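Local coordinates for protein folylpolyglutamate synthase/dihydrofolate synthase (Thermotoga maritima, PDB 1O5Z) that probably adds glutamate to tetrahydrofolate and dihydropteroate in ATP-driven, magnesium-dependent ligation reactions, at residues Y79-Y85 / R95-E100. Numbering follows the deposited sequence.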
# COMPACT_ATOMS: atom_id res chain seq x y z
N TYR A 79 -4.78 18.71 -10.18
CA TYR A 79 -5.85 18.58 -9.19
C TYR A 79 -5.32 18.67 -7.75
O TYR A 79 -4.21 18.19 -7.44
CB TYR A 79 -6.64 17.25 -9.34
CG TYR A 79 -7.42 17.11 -10.63
CD1 TYR A 79 -6.88 16.43 -11.68
CD2 TYR A 79 -8.69 17.67 -10.79
CE1 TYR A 79 -7.56 16.27 -12.86
CE2 TYR A 79 -9.38 17.54 -12.01
CZ TYR A 79 -8.78 16.82 -13.04
OH TYR A 79 -9.37 16.61 -14.25
N ARG A 80 -6.14 19.21 -6.86
CA ARG A 80 -5.86 19.14 -5.45
C ARG A 80 -6.39 17.78 -4.99
O ARG A 80 -7.62 17.56 -4.96
CB ARG A 80 -6.52 20.28 -4.70
CG ARG A 80 -6.07 20.42 -3.27
CD ARG A 80 -6.50 21.74 -2.62
NE ARG A 80 -5.27 22.33 -2.09
CZ ARG A 80 -5.01 22.62 -0.83
NH1 ARG A 80 -5.90 22.49 0.12
NH2 ARG A 80 -3.83 23.10 -0.52
N VAL A 81 -5.46 16.90 -4.59
CA VAL A 81 -5.77 15.51 -4.34
C VAL A 81 -5.52 15.12 -2.90
O VAL A 81 -4.43 15.31 -2.39
CB VAL A 81 -4.91 14.60 -5.27
CG1 VAL A 81 -5.15 13.10 -5.06
CG2 VAL A 81 -5.17 14.97 -6.72
N GLY A 82 -6.52 14.53 -2.24
CA GLY A 82 -6.30 13.82 -0.99
C GLY A 82 -6.12 12.35 -1.34
O GLY A 82 -6.76 11.84 -2.24
N SER A 83 -5.23 11.67 -0.66
CA SER A 83 -5.05 10.25 -0.89
C SER A 83 -4.89 9.57 0.46
O SER A 83 -4.31 10.11 1.41
CB SER A 83 -3.86 9.98 -1.84
OG SER A 83 -2.66 10.56 -1.38
N TYR A 84 -5.49 8.39 0.52
CA TYR A 84 -5.70 7.64 1.77
C TYR A 84 -5.16 6.21 1.62
O TYR A 84 -5.63 5.50 0.77
CB TYR A 84 -7.18 7.62 2.16
CG TYR A 84 -7.37 6.98 3.47
CD1 TYR A 84 -6.68 7.42 4.58
CD2 TYR A 84 -8.19 5.88 3.61
CE1 TYR A 84 -6.84 6.81 5.82
CE2 TYR A 84 -8.34 5.25 4.83
CZ TYR A 84 -7.68 5.72 5.93
OH TYR A 84 -7.83 5.06 7.14
N TYR A 85 -4.16 5.87 2.45
CA TYR A 85 -3.55 4.56 2.40
C TYR A 85 -3.59 3.87 3.75
O TYR A 85 -3.82 4.49 4.77
CB TYR A 85 -2.10 4.65 1.93
CG TYR A 85 -1.90 5.41 0.64
CD1 TYR A 85 -1.85 6.80 0.63
CD2 TYR A 85 -1.73 4.75 -0.57
CE1 TYR A 85 -1.62 7.50 -0.56
CE2 TYR A 85 -1.53 5.46 -1.76
CZ TYR A 85 -1.48 6.82 -1.74
OH TYR A 85 -1.28 7.51 -2.91
N ARG A 95 -0.35 7.56 5.65
CA ARG A 95 -1.73 7.13 5.45
C ARG A 95 -2.58 8.22 4.86
O ARG A 95 -3.56 7.93 4.24
CB ARG A 95 -2.36 6.66 6.78
CG ARG A 95 -1.77 5.41 7.36
CD ARG A 95 -2.16 5.16 8.76
NE ARG A 95 -1.53 3.95 9.26
CZ ARG A 95 -2.12 2.75 9.30
NH1 ARG A 95 -1.42 1.71 9.78
NH2 ARG A 95 -3.39 2.56 8.91
N ILE A 96 -2.21 9.48 5.10
CA ILE A 96 -3.03 10.64 4.69
C ILE A 96 -2.16 11.71 4.03
O ILE A 96 -1.22 12.20 4.62
CB ILE A 96 -3.73 11.25 5.92
CG1 ILE A 96 -4.48 10.15 6.70
CG2 ILE A 96 -4.69 12.31 5.50
CD1 ILE A 96 -5.09 10.67 7.97
N ARG A 97 -2.50 12.05 2.80
CA ARG A 97 -1.68 12.89 1.98
C ARG A 97 -2.51 13.93 1.28
O ARG A 97 -3.68 13.73 1.01
CB ARG A 97 -0.93 12.06 0.97
CG ARG A 97 -0.36 10.86 1.55
CD ARG A 97 0.62 10.18 0.65
NE ARG A 97 0.96 8.88 1.21
CZ ARG A 97 1.65 7.95 0.58
NH1 ARG A 97 2.13 8.16 -0.64
NH2 ARG A 97 1.90 6.81 1.22
N LEU A 98 -1.87 15.07 1.06
CA LEU A 98 -2.37 16.16 0.25
C LEU A 98 -1.32 16.36 -0.84
O LEU A 98 -0.15 16.66 -0.56
CB LEU A 98 -2.50 17.43 1.07
CG LEU A 98 -2.99 18.70 0.38
CD1 LEU A 98 -4.37 18.53 -0.20
CD2 LEU A 98 -2.96 19.81 1.44
N ASN A 99 -1.76 16.12 -2.07
CA ASN A 99 -0.92 16.26 -3.21
C ASN A 99 0.30 15.41 -2.99
O ASN A 99 1.40 15.78 -3.34
CB ASN A 99 -0.62 17.74 -3.45
CG ASN A 99 -1.90 18.54 -3.75
OD1 ASN A 99 -2.85 17.98 -4.27
ND2 ASN A 99 -1.90 19.85 -3.49
N GLU A 100 0.07 14.26 -2.39
CA GLU A 100 1.09 13.24 -2.16
C GLU A 100 2.18 13.66 -1.18
O GLU A 100 3.23 13.05 -1.11
CB GLU A 100 1.60 12.73 -3.51
CG GLU A 100 0.63 11.71 -4.14
CD GLU A 100 0.48 10.48 -3.31
OE1 GLU A 100 1.52 9.95 -2.80
OE2 GLU A 100 -0.65 9.99 -3.17
O HOH W 1 -3.47 22.09 -4.70
O HOH W 2 -2.60 13.16 -2.28
O HOH W 3 -5.02 4.24 7.23
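The guanidinium of R97 lies over one face of the Y85 ring, an off-centre cation-pi stack with centres 4.0 Å apart and planes inclined by 29°. At the ring's edge E100 OE2 accepts a bond from Y85 OH (2.6 Å), the carboxylate standing nearly perpendicular to the ring. E100 OE1, near the guanidinium plane, completes a salt bridge with R97 NH1 (2.9 Å), while R97 NE bonds to E94 O. S83 OG, placed between its backbone N and carbonyl carbon (chi1 55°), donates to E100 OE2 (2.8 Å) from the carboxylate face opposite Y85 OH. Beneath these groups, strands 81-84 and 96-98 pair antiparallel, S83 and R97 forming the hydrogen-bonded pair. Past the strand end, N99 OD1 takes V81 N (2.8 Å, 174° at the hydrogen), continuing the ladder with a side chain. On the other face, Y84 CD1 touches I96 CG1 at 4.1 Å, under helix 132-146. A leucine in place of R97 would probably leave E100 OE1 without its cationic mate and the Y85 face without its stacked charge. This hairpin lies toward one end of the mixed sheet of the Mur ligase middle domain, between the outermost strand 101-102 and strand 151-155; two hydroxyl donors and one arginine on a single carboxylate probably favour its ionised form.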